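Local atomic coordinates of response regulator aspartate phosphatase H (Bacillus subtilis, PDB entry 3Q15), a protein that dephosphorylates the sporulation phosphotransferase Spo0F and also acts on the competence regulator ComA, helping to separate sporulation and competence in time. Residues 88-91 against 92-95; 110-114 against 115-119; 178-181 against 182-185. One frame throughout, in Å; residues are numbered along the deposited sequence.

Contact 1 (88-91 against 92-95); sequences IETP and QKKL
The short turn that carries the chain from helix 81-89 into helix 93-113 is held where Gln92 and Lys93 fold back on the carbonyls of Glu89 and Thr90. Gln92 N donates to Glu89 O at 2.7 Å, and the N-H...O angle of 137° marks a bent bond. The donor stands well above the carbonyl plane and meets no lone pair. One residue on, Lys93 NZ bonds Thr90 O at 3.1 Å, tilted about 31° from the plane of that carbonyl. The lysine chain runs extended as far as CE and bends only at its last torsion (chi4 59°), which swings the ammonium group back over the turn. Lys93 CG already lies 3.3 Å from Thr90 O, and Lys93 NZ passes 3.8 Å from Thr90 CG2, the two side chains running alongside each other in the same direction.

Gln92 occupies the N-cap position of helix 93-113, and its backbone O accepts a bond from Thr96 OG1. Gln92 CG, beside the backbone N, rests 3.4 Å from Ile88 O. The side chain, bent at chi2, packs on Leu64 of helix 49-67 and on an acidic side chain of a neighbouring chain of another protein. Ile88, buried, packs on Arg61 of the same helix 49-67, so the turn leans on the N-terminal family domain; it is probably part of the linker to the TPR domain. Thr90 OG1 bonds Glu86 OE2 of helix 81-89, and Glu89 OE1 forms a salt bridge with Arg24 of helix 9-24.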
loop_
_atom_site.group_PDB
_atom_site.type_symbol
_atom_site.label_atom_id
_atom_site.label_comp_id
_atom_site.label_asym_id
_atom_site.label_seq_id
_atom_site.Cartn_x
_atom_site.Cartn_y
_atom_site.Cartn_z
ATOM N N ILE A 88 -34.623 2.052 -13.134
ATOM C CA ILE A 88 -34.038 0.727 -13.292
ATOM C C ILE A 88 -33.160 0.328 -12.107
ATOM O O ILE A 88 -33.204 -0.813 -11.657
ATOM C CB ILE A 88 -33.221 0.636 -14.594
ATOM C CG1 ILE A 88 -34.141 0.803 -15.804
ATOM C CG2 ILE A 88 -32.474 -0.687 -14.675
ATOM C CD1 ILE A 88 -33.429 0.702 -17.137
ATOM N N GLU A 89 -32.368 1.270 -11.603
ATOM C CA GLU A 89 -31.374 0.968 -10.571
ATOM C C GLU A 89 -31.961 0.748 -9.174
ATOM O O GLU A 89 -31.560 -0.174 -8.463
ATOM C CB GLU A 89 -30.314 2.068 -10.517
ATOM C CG GLU A 89 -29.473 2.173 -11.766
ATOM C CD GLU A 89 -28.395 3.229 -11.652
ATOM O OE1 GLU A 89 -27.570 3.323 -12.579
ATOM O OE2 GLU A 89 -28.375 3.962 -10.638
ATOM N N THR A 90 -32.899 1.603 -8.784
ATOM C CA THR A 90 -33.483 1.540 -7.446
ATOM C C THR A 90 -33.972 0.140 -7.062
ATOM O O THR A 90 -33.618 -0.366 -5.999
ATOM C CB THR A 90 -34.614 2.569 -7.271
ATOM O OG1 THR A 90 -34.084 3.887 -7.454
ATOM C CG2 THR A 90 -35.226 2.463 -5.881
ATOM N N PRO A 91 -34.780 -0.494 -7.927
ATOM C CA PRO A 91 -35.255 -1.851 -7.632
ATOM C C PRO A 91 -34.147 -2.894 -7.762
ATOM O O PRO A 91 -34.337 -4.045 -7.366
ATOM C CB PRO A 91 -36.318 -2.094 -8.710
ATOM C CG PRO A 91 -36.643 -0.749 -9.260
ATOM C CD PRO A 91 -35.386 0.037 -9.158
ATOM N N GLN A 92 -33.006 -2.492 -8.314
ATOM C CA GLN A 92 -31.903 -3.417 -8.533
ATOM C C GLN A 92 -30.655 -3.009 -7.758
ATOM O O GLN A 92 -29.565 -2.905 -8.325
ATOM C CB GLN A 92 -31.587 -3.520 -10.025
ATOM C CG GLN A 92 -32.719 -4.099 -10.859
ATOM C CD GLN A 92 -32.909 -5.587 -10.628
ATOM O OE1 GLN A 92 -32.051 -6.248 -10.046
ATOM N NE2 GLN A 92 -34.036 -6.121 -11.087
ATOM N N LYS A 93 -30.819 -2.785 -6.459
ATOM C CA LYS A 93 -29.713 -2.363 -5.603
ATOM C C LYS A 93 -28.521 -3.318 -5.628
ATOM O O LYS A 93 -27.390 -2.893 -5.863
ATOM C CB LYS A 93 -30.185 -2.170 -4.160
ATOM C CG LYS A 93 -31.034 -0.930 -3.947
ATOM C CD LYS A 93 -31.408 -0.767 -2.482
ATOM C CE LYS A 93 -32.197 0.514 -2.253
ATOM N NZ LYS A 93 -33.444 0.547 -3.066
ATOM N N LYS A 94 -28.774 -4.598 -5.372
ATOM C CA LYS A 94 -27.695 -5.580 -5.277
ATOM C C LYS A 94 -26.978 -5.764 -6.606
ATOM O O LYS A 94 -25.762 -5.925 -6.641
ATOM C CB LYS A 94 -28.212 -6.924 -4.758
ATOM C CG LYS A 94 -28.734 -6.867 -3.331
ATOM C CD LYS A 94 -29.107 -8.246 -2.813
ATOM C CE LYS A 94 -29.575 -8.179 -1.366
ATOM N NZ LYS A 94 -29.945 -9.518 -0.827
ATOM N N LEU A 95 -27.738 -5.738 -7.697
ATOM C CA LEU A 95 -27.172 -5.874 -9.033
ATOM C C LEU A 95 -26.301 -4.670 -9.365
ATOM O O LEU A 95 -25.164 -4.810 -9.819
ATOM C CB LEU A 95 -28.287 -5.992 -10.073
ATOM C CG LEU A 95 -27.819 -5.888 -11.525
ATOM C CD1 LEU A 95 -26.897 -7.050 -11.876
ATOM C CD2 LEU A 95 -29.003 -5.823 -12.478
#

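Contact 2 (110-114 against 115-119); sequences YEFDQ and KEYVE
This is a local helix-ending contact in the predicted first TPR repeat, where helix 93-113 stops and the chain turns into helix 117-128. The stop is a Schellman motif: Glu116 N reaches back to Glu111 O at 2.8 Å, and Lys115 N to Phe112 O at 3.0 Å, with Lys115 at positive phi (63°) as the C-prime residue. Glu116 is the centre of an inverse gamma turn and sits at the N-cap of the next helix.

Glu111 is the side chain round which the polar groups gather. Bent at chi2 (-66°), it brings OE1 to 3.2 Å from Glu116 CB. Gln114 NE2 donates to the same OE1 at 2.8 Å, arriving from above the carboxylate plane, and lies 3.3 Å from Glu116 CG. Glu111 OE2 has a salt bridge to Arg107, which probably offsets the charge of Glu111, whose carboxylate lies near those of Glu116 and Glu119. A water donates to Glu119 OE1 at 2.6 Å and only weakly to Glu111 OE2, and Glu119 OE2 is taken by Tyr378.

On another side of the turn, Phe112 and Tyr117 meet obliquely beside Met154, their planes 40° apart, and Tyr117 also meets His158 of the second subunit edge-to-face. The Lys115 chain, bent at its last two torsions, curls round to place NZ 2.8 Å from Tyr117 OH, while Lys115 O lies over the centre of the same ring.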
loop_
_atom_site.group_PDB
_atom_site.type_symbol
_atom_site.label_atom_id
_atom_site.label_comp_id
_atom_site.label_asym_id
_atom_site.label_seq_id
_atom_site.Cartn_x
_atom_site.Cartn_y
_atom_site.Cartn_z
ATOM N N TYR A 110 -6.773 -4.120 -14.936
ATOM C CA TYR A 110 -6.304 -3.674 -16.247
ATOM C C TYR A 110 -5.124 -2.719 -16.108
ATOM O O TYR A 110 -4.122 -2.839 -16.818
ATOM C CB TYR A 110 -7.430 -3.013 -17.037
ATOM C CG TYR A 110 -7.004 -2.474 -18.386
ATOM C CD1 TYR A 110 -6.860 -3.318 -19.483
ATOM C CD2 TYR A 110 -6.751 -1.121 -18.567
ATOM C CE1 TYR A 110 -6.470 -2.825 -20.726
ATOM C CE2 TYR A 110 -6.360 -0.620 -19.803
ATOM C CZ TYR A 110 -6.222 -1.477 -20.876
ATOM O OH TYR A 110 -5.835 -0.983 -22.106
ATOM N N GLU A 111 -5.246 -1.769 -15.189
ATOM C CA GLU A 111 -4.164 -0.839 -14.915
ATOM C C GLU A 111 -2.948 -1.595 -14.398
ATOM O O GLU A 111 -1.816 -1.320 -14.799
ATOM C CB GLU A 111 -4.613 0.226 -13.916
ATOM C CG GLU A 111 -5.756 1.106 -14.431
ATOM C CD GLU A 111 -5.349 1.974 -15.619
ATOM O OE1 GLU A 111 -4.133 2.147 -15.853
ATOM O OE2 GLU A 111 -6.247 2.489 -16.321
ATOM N N PHE A 112 -3.190 -2.560 -13.518
ATOM C CA PHE A 112 -2.122 -3.391 -12.972
ATOM C C PHE A 112 -1.383 -4.140 -14.075
ATOM O O PHE A 112 -0.156 -4.213 -14.070
ATOM C CB PHE A 112 -2.684 -4.376 -11.936
ATOM C CG PHE A 112 -1.693 -5.406 -11.478
ATOM C CD1 PHE A 112 -0.800 -5.123 -10.461
ATOM C CD2 PHE A 112 -1.659 -6.661 -12.063
ATOM C CE1 PHE A 112 0.105 -6.065 -10.039
ATOM C CE2 PHE A 112 -0.753 -7.609 -11.643
ATOM C CZ PHE A 112 0.130 -7.310 -10.630
ATOM N N ASP A 113 -2.133 -4.680 -15.031
ATOM C CA ASP A 113 -1.546 -5.457 -16.122
ATOM C C ASP A 113 -0.711 -4.622 -17.093
ATOM O O ASP A 113 0.153 -5.152 -17.794
ATOM C CB ASP A 113 -2.629 -6.220 -16.882
ATOM C CG ASP A 113 -3.175 -7.388 -16.091
ATOM O OD1 ASP A 113 -2.463 -7.866 -15.181
ATOM O OD2 ASP A 113 -4.311 -7.827 -16.376
ATOM N N GLN A 114 -0.973 -3.320 -17.144
ATOM C CA GLN A 114 -0.162 -2.438 -17.971
ATOM C C GLN A 114 0.829 -1.669 -17.106
ATOM O O GLN A 114 1.398 -0.669 -17.532
ATOM C CB GLN A 114 -1.033 -1.493 -18.802
ATOM C CG GLN A 114 -1.774 -0.428 -18.017
ATOM C CD GLN A 114 -2.562 0.496 -18.930
ATOM O OE1 GLN A 114 -2.629 0.273 -20.136
ATOM N NE2 GLN A 114 -3.159 1.538 -18.359
ATOM N N LYS A 115 1.014 -2.151 -15.883
ATOM C CA LYS A 115 1.995 -1.597 -14.956
ATOM C C LYS A 115 1.721 -0.145 -14.567
ATOM O O LYS A 115 2.632 0.581 -14.174
ATOM C CB LYS A 115 3.416 -1.750 -15.518
ATOM C CG LYS A 115 3.783 -3.182 -15.889
ATOM C CD LYS A 115 5.235 -3.308 -16.338
ATOM C CE LYS A 115 6.190 -3.251 -15.159
ATOM N NZ LYS A 115 5.946 -4.367 -14.199
ATOM N N GLU A 116 0.467 0.277 -14.682
ATOM C CA GLU A 116 0.059 1.573 -14.159
ATOM C C GLU A 116 -0.347 1.364 -12.706
ATOM O O GLU A 116 -1.534 1.296 -12.386
ATOM C CB GLU A 116 -1.105 2.149 -14.968
ATOM C CG GLU A 116 -0.744 2.574 -16.383
ATOM C CD GLU A 116 0.032 3.875 -16.420
ATOM O OE1 GLU A 116 0.258 4.463 -15.340
ATOM O OE2 GLU A 116 0.409 4.314 -17.527
ATOM N N TYR A 117 0.645 1.247 -11.831
ATOM C CA TYR A 117 0.402 0.796 -10.466
ATOM C C TYR A 117 -0.360 1.803 -9.610
ATOM O O TYR A 117 -1.256 1.430 -8.853
ATOM C CB TYR A 117 1.716 0.397 -9.790
ATOM C CG TYR A 117 2.358 -0.828 -10.403
ATOM C CD1 TYR A 117 1.582 -1.836 -10.958
ATOM C CD2 TYR A 117 3.738 -0.969 -10.440
ATOM C CE1 TYR A 117 2.155 -2.954 -11.519
ATOM C CE2 TYR A 117 4.327 -2.085 -11.005
ATOM C CZ TYR A 117 3.532 -3.074 -11.540
ATOM O OH TYR A 117 4.116 -4.183 -12.100
ATOM N N VAL A 118 0.001 3.074 -9.727
ATOM C CA VAL A 118 -0.694 4.121 -8.995
ATOM C C VAL A 118 -2.177 4.140 -9.376
ATOM O O VAL A 118 -3.052 4.153 -8.506
ATOM C CB VAL A 118 -0.041 5.492 -9.227
ATOM C CG1 VAL A 118 -0.949 6.609 -8.744
ATOM C CG2 VAL A 118 1.319 5.548 -8.528
ATOM N N GLU A 119 -2.456 4.115 -10.674
ATOM C CA GLU A 119 -3.831 4.015 -11.145
ATOM C C GLU A 119 -4.513 2.779 -10.561
ATOM O O GLU A 119 -5.628 2.867 -10.052
ATOM C CB GLU A 119 -3.886 3.982 -12.677
ATOM C CG GLU A 119 -3.369 5.254 -13.342
ATOM C CD GLU A 119 -4.152 6.489 -12.930
ATOM O OE1 GLU A 119 -5.396 6.420 -12.900
ATOM O OE2 GLU A 119 -3.528 7.529 -12.627
HETATM O O HOH W 1 -6.622 5.402 -15.005
#

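Contact 3 (178-181 against 182-185); sequences SIRT and IQSL. With SO4 (sulfate ion), chain F.
Backbone bonds give the regular i to i+4 pattern at the start of helix 178-194. Ile182 N bonds Ser178 O, Gln183 N bonds Ile179 O at 3.0 Å and 172°, and Leu185 N bonds Thr181 O.

A side-chain hydroxyl adds to this pattern at Arg180 O. That oxygen accepts both Ser184 N, at 2.8 Å, and Ser184 OG, at 2.7 Å, the two donors coming from opposite faces of the carbonyl plane. Ser184 OG can fold back in this way because it stands beside its own backbone N (chi1 -67°). The buried hydroxyl is thereby given an acceptor within its own helix.

The charged and amide groups form a separate set. Arg180 NH1 donates to Gln183 OE1 at 2.9 Å, meeting the amide oxygen from above its plane, with guanidinium and amide planes 24° apart. A bend at chi2 carries the arginine chain round, and Gln183 OE1 also comes within 3.4 Å of Arg180 CD. Two further bonds reach a sulfate ion, probably from the crystallisation liquor: Arg180 NH1 to sulfate O1 and the straighter Arg180 NH2 to sulfate O3, both 3.1 Å, with the sulfur in the guanidinium plane at its edge. Arg180 NH2 also has a salt bridge to Glu142.

Among apolar groups, Thr181 CG2 and Leu185 CD1 are 4.3 Å apart.

The arginine lies against Phe145 of helix 137-153 in a cation-pi contact, Ser184 packs on Leu168 and Tyr171 of helix 157-172, and Ile182 and Leu185 face helix 198-214, as in a stacked TPR superhelix.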
loop_
_atom_site.group_PDB
_atom_site.type_symbol
_atom_site.label_atom_id
_atom_site.label_comp_id
_atom_site.label_asym_id
_atom_site.label_seq_id
_atom_site.Cartn_x
_atom_site.Cartn_y
_atom_site.Cartn_z
ATOM N N SER A 178 -9.665 -25.042 1.608
ATOM C CA SER A 178 -8.289 -25.418 1.926
ATOM C C SER A 178 -7.305 -24.962 0.854
ATOM O O SER A 178 -6.204 -24.507 1.163
ATOM C CB SER A 178 -8.177 -26.931 2.143
ATOM O OG SER A 178 -8.670 -27.649 1.024
ATOM N N ILE A 179 -7.705 -25.086 -0.407
ATOM C CA ILE A 179 -6.862 -24.654 -1.518
ATOM C C ILE A 179 -6.445 -23.189 -1.368
ATOM O O ILE A 179 -5.259 -22.861 -1.442
ATOM C CB ILE A 179 -7.566 -24.855 -2.876
ATOM C CG1 ILE A 179 -7.793 -26.345 -3.142
ATOM C CG2 ILE A 179 -6.757 -24.226 -4.000
ATOM C CD1 ILE A 179 -6.527 -27.178 -3.070
ATOM N N ARG A 180 -7.423 -22.311 -1.163
ATOM C CA ARG A 180 -7.142 -20.892 -0.975
ATOM C C ARG A 180 -6.279 -20.662 0.258
ATOM O O ARG A 180 -5.495 -19.716 0.306
ATOM C CB ARG A 180 -8.438 -20.081 -0.861
ATOM C CG ARG A 180 -9.032 -19.647 -2.196
ATOM C CD ARG A 180 -8.151 -18.612 -2.882
ATOM N NE ARG A 180 -8.820 -17.993 -4.024
ATOM C CZ ARG A 180 -8.349 -17.994 -5.268
ATOM N NH1 ARG A 180 -7.192 -18.581 -5.546
ATOM N NH2 ARG A 180 -9.034 -17.399 -6.234
ATOM N N THR A 181 -6.433 -21.530 1.252
ATOM C CA THR A 181 -5.674 -21.431 2.493
ATOM C C THR A 181 -4.208 -21.727 2.230
ATOM O O THR A 181 -3.326 -21.032 2.720
ATOM C CB THR A 181 -6.215 -22.418 3.556
ATOM O OG1 THR A 181 -7.570 -22.079 3.874
ATOM C CG2 THR A 181 -5.380 -22.362 4.826
ATOM N N ILE A 182 -3.957 -22.768 1.445
ATOM C CA ILE A 182 -2.601 -23.134 1.072
ATOM C C ILE A 182 -1.966 -22.029 0.237
ATOM O O ILE A 182 -0.834 -21.616 0.498
ATOM C CB ILE A 182 -2.573 -24.458 0.297
ATOM C CG1 ILE A 182 -2.995 -25.613 1.215
ATOM C CG2 ILE A 182 -1.190 -24.705 -0.280
ATOM C CD1 ILE A 182 -3.152 -26.938 0.513
ATOM N N GLN A 183 -2.706 -21.547 -0.759
ATOM C CA GLN A 183 -2.233 -20.457 -1.608
ATOM C C GLN A 183 -1.951 -19.211 -0.777
ATOM O O GLN A 183 -1.013 -18.470 -1.059
ATOM C CB GLN A 183 -3.255 -20.132 -2.703
ATOM C CG GLN A 183 -3.462 -21.239 -3.723
ATOM C CD GLN A 183 -4.693 -21.018 -4.586
ATOM O OE1 GLN A 183 -5.748 -20.606 -4.097
ATOM N NE2 GLN A 183 -4.562 -21.286 -5.879
ATOM N N SER A 184 -2.768 -18.984 0.247
ATOM C CA SER A 184 -2.583 -17.829 1.123
ATOM C C SER A 184 -1.318 -17.979 1.958
ATOM O O SER A 184 -0.614 -17.001 2.217
ATOM C CB SER A 184 -3.800 -17.622 2.024
ATOM O OG SER A 184 -4.934 -17.247 1.261
ATOM N N LEU A 185 -1.032 -19.207 2.370
ATOM C CA LEU A 185 0.186 -19.492 3.113
ATOM C C LEU A 185 1.413 -19.269 2.238
ATOM O O LEU A 185 2.415 -18.714 2.693
ATOM C CB LEU A 185 0.159 -20.924 3.661
ATOM C CG LEU A 185 -0.923 -21.187 4.715
ATOM C CD1 LEU A 185 -1.076 -22.678 5.004
ATOM C CD2 LEU A 185 -0.623 -20.419 5.995
HETATM S S SO4 F . -7.005 -18.498 -9.237
HETATM O O1 SO4 F . -7.203 -19.705 -8.439
HETATM O O2 SO4 F . -6.767 -18.872 -10.627
HETATM O O3 SO4 F . -8.193 -17.652 -9.157
HETATM O O4 SO4 F . -5.848 -17.769 -8.725
#

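The three contacts follow one another along the chain without touching. Contacts 1 and 2 share helix 93-113, one near its start and the other at its end, with centres about 30 Å apart. Contact 1 is a surface turn about 35 Å from the chain's centre, whereas contacts 2 and 3 lie about 15 and 14 Å from it, on opposite sides; their nearest atoms are about 14 Å apart. Both 1 and 2 are junctions between consecutive helices, while contact 3 lies within a single helix. Contact 3 carries a bound sulfate at Arg180, whose side chain is about 11 Å from a magnesium ion.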